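Side-chain contacts in SH3 domain-containing protein (Dictyostelium discoideum, PDB 4NQI), which remodels membranes through its inverse BAR domain in the control of osmoregulation, phagocytosis and cytokinesis, and probably binds phosphatidylinositol lipids: residues T62-R65 / L66-H69; I203-S206 / A207-S211; T219-D222 / L223-Q227. All blocks are in the same frame, centred on the assembly; numbering follows the deposited sequence.

All three contacts are local, joining neighbouring turns of a long-helix bundle, and each has a buried flank that touches the second subunit and a flank turned to solvent. Contact 2 lies nearest the middle, its centre about 19 Å from that of the chain, whereas contacts 1 and 3 sit about 39 and 42 Å out. Contacts 2 and 3 share helix 152-224; contact 1 follows helix 15-64 into the loop before helix 72-140. Chemistry follows place. In mid-helix, contact 2 keeps bonds of four-residue spacing throughout, contact 1 uses three-residue spacing, and contact 3 passes from four-residue bonds into a beta turn with serine and glutamine side chains joining in.

Contact 1: T62-R65 / L66-H69; sequences TLTR and LTIH
L63 and L66 lie side by side, both pointing the same way, and their methyls meet at L63 CD2 and L66 CD1, 4.1 Å apart. This is the tightly packed flank. L63 also rests on L81 and A82 of helix 72-140 and L66 on F78, while F191 and F35 of the second subunit cover the same two leucines. The exposed flank is built differently. There R65 and I68 run alongside each other, and the I68 CD1 methyl sits over the centre of one guanidinium face, 3.7 Å from R65 CZ. A bend in the arginine chain at chi3 (58°) swings the flat group across this methyl, an apolar contact on a charged group between two exposed residues. Between the two flanks runs the backbone, bonded at three-residue spacing: L66 N to L63 O, T67 N to T64 O, and I68 N to R65 O, the last at 3.2 Å with an N-H...O angle of 160°. T64 O accepts a second bond from T67 OG1, which stands between its own backbone N and carbonyl carbon (chi1 68°); the modelled 2.5 Å is very short and its exact length doubtful. As helix 15-64 gives way to the loop before helix 72-140, the chemistry thus divides: leucine methyls join the chain to its partner subunit, while backbone carbonyls are satisfied locally by amides and a threonine hydroxyl.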
# COMPACT_ATOMS: atom_id res chain seq x y z
N THR B 62 15.97 9.19 7.57
CA THR B 62 16.52 8.87 8.88
C THR B 62 17.43 7.65 8.81
O THR B 62 18.41 7.56 9.54
CB THR B 62 15.41 8.63 9.94
OG1 THR B 62 14.70 7.42 9.64
CG2 THR B 62 14.44 9.79 9.98
N LEU B 63 17.10 6.72 7.92
CA LEU B 63 17.92 5.53 7.71
C LEU B 63 19.23 5.89 7.01
O LEU B 63 20.29 5.34 7.33
CB LEU B 63 17.15 4.48 6.91
CG LEU B 63 15.96 3.84 7.63
CD1 LEU B 63 15.13 3.00 6.68
CD2 LEU B 63 16.45 2.98 8.78
N THR B 64 19.15 6.81 6.05
CA THR B 64 20.34 7.31 5.35
C THR B 64 21.29 7.99 6.33
O THR B 64 22.51 7.83 6.23
CB THR B 64 19.96 8.30 4.23
OG1 THR B 64 19.17 7.63 3.23
CG2 THR B 64 21.20 8.87 3.57
N ARG B 65 20.73 8.73 7.28
CA ARG B 65 21.53 9.46 8.26
C ARG B 65 22.30 8.55 9.22
O ARG B 65 23.22 9.00 9.89
CB ARG B 65 20.65 10.46 9.04
CG ARG B 65 20.13 11.62 8.19
CD ARG B 65 19.42 12.66 9.06
NE ARG B 65 20.30 13.18 10.09
CZ ARG B 65 21.12 14.21 9.93
NH1 ARG B 65 21.17 14.84 8.76
NH2 ARG B 65 21.89 14.62 10.93
N LEU B 66 21.92 7.28 9.28
CA LEU B 66 22.66 6.30 10.07
C LEU B 66 24.07 6.15 9.51
O LEU B 66 25.03 5.89 10.25
CB LEU B 66 21.96 4.93 10.05
CG LEU B 66 20.58 4.78 10.69
CD1 LEU B 66 20.08 3.35 10.55
CD2 LEU B 66 20.61 5.18 12.15
N THR B 67 24.20 6.33 8.19
CA THR B 67 25.46 6.14 7.48
C THR B 67 26.43 7.30 7.66
O THR B 67 27.53 7.28 7.10
CB THR B 67 25.22 5.93 5.98
OG1 THR B 67 24.73 7.15 5.40
CG2 THR B 67 24.22 4.81 5.74
N ILE B 68 26.02 8.31 8.42
CA ILE B 68 26.91 9.43 8.73
C ILE B 68 28.07 8.94 9.60
O ILE B 68 29.22 9.28 9.35
CB ILE B 68 26.15 10.58 9.44
CG1 ILE B 68 25.11 11.19 8.51
CG2 ILE B 68 27.13 11.65 9.92
CD1 ILE B 68 24.10 12.08 9.21
N HIS B 69 27.74 8.13 10.60
CA HIS B 69 28.73 7.66 11.57
C HIS B 69 28.93 6.15 11.52
O HIS B 69 29.83 5.62 12.18
CB HIS B 69 28.34 8.09 12.98
CG HIS B 69 28.47 9.56 13.23
ND1 HIS B 69 27.39 10.39 13.40
CD2 HIS B 69 29.57 10.34 13.35
CE1 HIS B 69 27.81 11.63 13.61
NE2 HIS B 69 29.13 11.62 13.58

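Contact 2: I203-S206 / A207-S211; sequences IELS and ADTMS
L205 O is gripped twice by T209, through T209 N at 2.8 Å and through T209 OG1 at 2.7 Å. The hydroxyl reaches back because OG1 is anti to its own carbonyl carbon (chi1 -57°), and it approaches well above the plane of the L205 carbonyl. Ordinary helical bonds continue on both sides: A207 N to I203 O, D208 N to E204 O at 2.9 Å, and M210 N to S206 O. S206 OG in turn bonds E202 O, one turn earlier. Farther out, the E204 and D208 carboxylates lie alongside with their planes 68° apart, and E204 OE2 is 4.4 Å from D208 OD2. The likely repulsion is probably eased by long, weak ion pairs to R91 from D208 and to K201 from E204. On the buried flank L205 packs against V95 of helix 72-140, and T209 against L88. S206 meets T209 of the second subunit, and T209 meets that subunit's S206. This reciprocal pairing of small residues, which brings two copies of helix 152-224 together, fits the antiparallel homodimer of long helical bundles characteristic of the I-BAR domain.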
# COMPACT_ATOMS: atom_id res chain seq x y z
N ILE B 203 -1.15 -3.57 -8.18
CA ILE B 203 -0.52 -4.86 -8.45
C ILE B 203 0.97 -4.68 -8.78
O ILE B 203 1.82 -5.44 -8.31
CB ILE B 203 -1.26 -5.60 -9.59
CG1 ILE B 203 -2.64 -6.05 -9.11
CG2 ILE B 203 -0.46 -6.79 -10.10
CD1 ILE B 203 -3.49 -6.71 -10.19
N GLU B 204 1.27 -3.67 -9.59
CA GLU B 204 2.64 -3.34 -9.96
C GLU B 204 3.48 -2.96 -8.74
O GLU B 204 4.58 -3.49 -8.55
CB GLU B 204 2.63 -2.19 -10.97
CG GLU B 204 4.01 -1.74 -11.44
CD GLU B 204 3.93 -0.67 -12.51
OE1 GLU B 204 2.99 -0.71 -13.33
OE2 GLU B 204 4.81 0.22 -12.52
N LEU B 205 2.97 -2.05 -7.92
CA LEU B 205 3.66 -1.63 -6.70
C LEU B 205 3.92 -2.81 -5.77
O LEU B 205 5.02 -2.95 -5.23
CB LEU B 205 2.85 -0.56 -5.95
CG LEU B 205 3.41 -0.19 -4.58
CD1 LEU B 205 4.70 0.61 -4.72
CD2 LEU B 205 2.40 0.59 -3.75
N SER B 206 2.90 -3.65 -5.59
CA SER B 206 3.03 -4.85 -4.77
C SER B 206 4.14 -5.76 -5.30
O SER B 206 4.91 -6.32 -4.52
CB SER B 206 1.70 -5.61 -4.73
OG SER B 206 0.66 -4.82 -4.19
N ALA B 207 4.21 -5.89 -6.62
CA ALA B 207 5.23 -6.71 -7.26
C ALA B 207 6.63 -6.12 -7.08
O ALA B 207 7.61 -6.85 -6.87
CB ALA B 207 4.92 -6.90 -8.74
N ASP B 208 6.73 -4.80 -7.16
CA ASP B 208 8.01 -4.12 -6.92
C ASP B 208 8.42 -4.25 -5.46
O ASP B 208 9.61 -4.37 -5.15
CB ASP B 208 7.92 -2.64 -7.31
CG ASP B 208 7.70 -2.44 -8.80
OD1 ASP B 208 7.98 -3.37 -9.59
OD2 ASP B 208 7.25 -1.34 -9.19
N THR B 209 7.44 -4.22 -4.56
CA THR B 209 7.70 -4.35 -3.13
C THR B 209 8.28 -5.72 -2.79
O THR B 209 9.27 -5.82 -2.05
CB THR B 209 6.42 -4.13 -2.30
OG1 THR B 209 5.87 -2.84 -2.62
CG2 THR B 209 6.71 -4.20 -0.81
N MSE B 210 7.67 -6.77 -3.34
CA MSE B 210 8.14 -8.14 -3.12
C MSE B 210 9.56 -8.31 -3.65
O MSE B 210 10.41 -8.90 -2.98
CB MSE B 210 7.21 -9.16 -3.78
CG MSE B 210 5.80 -9.18 -3.22
SE MSE B 210 4.64 -10.46 -4.14
CE MSE B 210 5.51 -12.11 -3.59
N SER B 211 9.81 -7.80 -4.85
CA SER B 211 11.12 -7.91 -5.48
C SER B 211 12.21 -7.19 -4.67
O SER B 211 13.29 -7.73 -4.46
CB SER B 211 11.08 -7.34 -6.90
OG SER B 211 12.35 -7.43 -7.52

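Contact 3: T219-D222 / L223-Q227; sequences THRD and LINSQ
I224 folds back over H220 near the end of helix 152-224, where a type I beta turn runs from I224 to Q227. With CG1 anti to its carbonyl carbon (chi1 -70°), the isoleucine lays that branch 3.2 Å from H220 O and brings CD1 to 4.4 Å from H220 CB. I224 N also bonds H220 O, at 2.6 Å, so a carbonyl already held by an amide is lined by hydrocarbon as well. The imidazole extends to the second subunit, where H220 ND1 bonds N196, a residue on which I224 also packs. Shortening I224 to an alanine would probably open a gap beside H220 CB and leave N196 of the second subunit with less hydrocarbon against it. L223 is buried against F74 of helix 72-140 and L192 of the second subunit, and its N bonds T219 O. On the outer flank R221 and N225 lie alongside: R221 CG, anti to the backbone N (chi1 -165°), runs the chain along N225 and comes 3.4 Å from N225 ND2, with the guanidinium and amide planes 31° apart. N225 N bonds R221 O, and S226 adds its hydroxyl: S226 OG donates to D222 O at 3.2 Å, nearly in line with the C=O bond. Q227 reaches back across the turn, its NE2 bonding I224 O at 3.0 Å.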
# COMPACT_ATOMS: atom_id res chain seq x y z
N THR B 219 20.10 -9.57 2.29
CA THR B 219 21.25 -8.80 2.76
C THR B 219 21.31 -8.75 4.29
O THR B 219 22.37 -8.98 4.88
CB THR B 219 21.24 -7.37 2.19
OG1 THR B 219 21.44 -7.41 0.77
CG2 THR B 219 22.35 -6.53 2.82
N HIS B 220 20.18 -8.45 4.92
CA HIS B 220 20.12 -8.35 6.38
C HIS B 220 20.43 -9.69 7.04
O HIS B 220 21.14 -9.73 8.05
CB HIS B 220 18.74 -7.86 6.84
CG HIS B 220 18.37 -6.51 6.29
ND1 HIS B 220 17.10 -5.99 6.42
CD2 HIS B 220 19.09 -5.59 5.62
CE1 HIS B 220 17.05 -4.80 5.84
NE2 HIS B 220 18.25 -4.54 5.35
N ARG B 221 19.88 -10.77 6.48
CA ARG B 221 20.09 -12.11 7.03
C ARG B 221 21.57 -12.46 7.08
O ARG B 221 22.05 -13.01 8.08
CB ARG B 221 19.34 -13.15 6.20
CG ARG B 221 19.22 -14.50 6.89
CD ARG B 221 18.89 -15.62 5.91
NE ARG B 221 18.02 -15.18 4.82
CZ ARG B 221 16.71 -15.00 4.94
NH1 ARG B 221 16.12 -15.20 6.10
NH2 ARG B 221 16.00 -14.61 3.89
N ASP B 222 22.29 -12.15 6.01
CA ASP B 222 23.73 -12.39 5.96
C ASP B 222 24.44 -11.49 6.97
O ASP B 222 25.42 -11.90 7.60
CB ASP B 222 24.26 -12.13 4.55
CG ASP B 222 25.71 -12.55 4.38
OD1 ASP B 222 25.99 -13.77 4.47
OD2 ASP B 222 26.57 -11.67 4.16
N LEU B 223 23.95 -10.26 7.12
CA LEU B 223 24.49 -9.32 8.09
C LEU B 223 24.24 -9.78 9.53
O LEU B 223 25.15 -9.74 10.36
CB LEU B 223 23.87 -7.93 7.89
CG LEU B 223 24.53 -6.98 6.89
CD1 LEU B 223 23.76 -5.67 6.80
CD2 LEU B 223 25.97 -6.73 7.27
N ILE B 224 23.01 -10.22 9.80
CA ILE B 224 22.63 -10.70 11.12
C ILE B 224 23.42 -11.95 11.53
O ILE B 224 23.90 -12.05 12.66
CB ILE B 224 21.11 -10.98 11.18
CG1 ILE B 224 20.32 -9.67 11.13
CG2 ILE B 224 20.74 -11.76 12.43
CD1 ILE B 224 18.84 -9.84 10.78
N ASN B 225 23.57 -12.89 10.60
CA ASN B 225 24.31 -14.12 10.85
C ASN B 225 25.82 -13.90 11.05
O ASN B 225 26.53 -14.82 11.47
CB ASN B 225 24.07 -15.14 9.74
CG ASN B 225 22.66 -15.71 9.74
OD1 ASN B 225 22.24 -16.36 10.70
ND2 ASN B 225 21.93 -15.49 8.66
N SER B 226 26.30 -12.70 10.75
CA SER B 226 27.73 -12.38 10.84
C SER B 226 28.05 -11.39 11.95
O SER B 226 29.12 -10.77 11.94
CB SER B 226 28.24 -11.83 9.50
OG SER B 226 28.31 -12.84 8.51
N GLN B 227 27.14 -11.23 12.91
CA GLN B 227 27.32 -10.24 13.97
C GLN B 227 28.46 -10.57 14.94
O GLN B 227 29.00 -9.67 15.59
CB GLN B 227 26.01 -10.03 14.75
CG GLN B 227 25.49 -11.26 15.48
CD GLN B 227 24.15 -11.02 16.15
OE1 GLN B 227 24.09 -10.48 17.26
NE2 GLN B 227 23.07 -11.41 15.48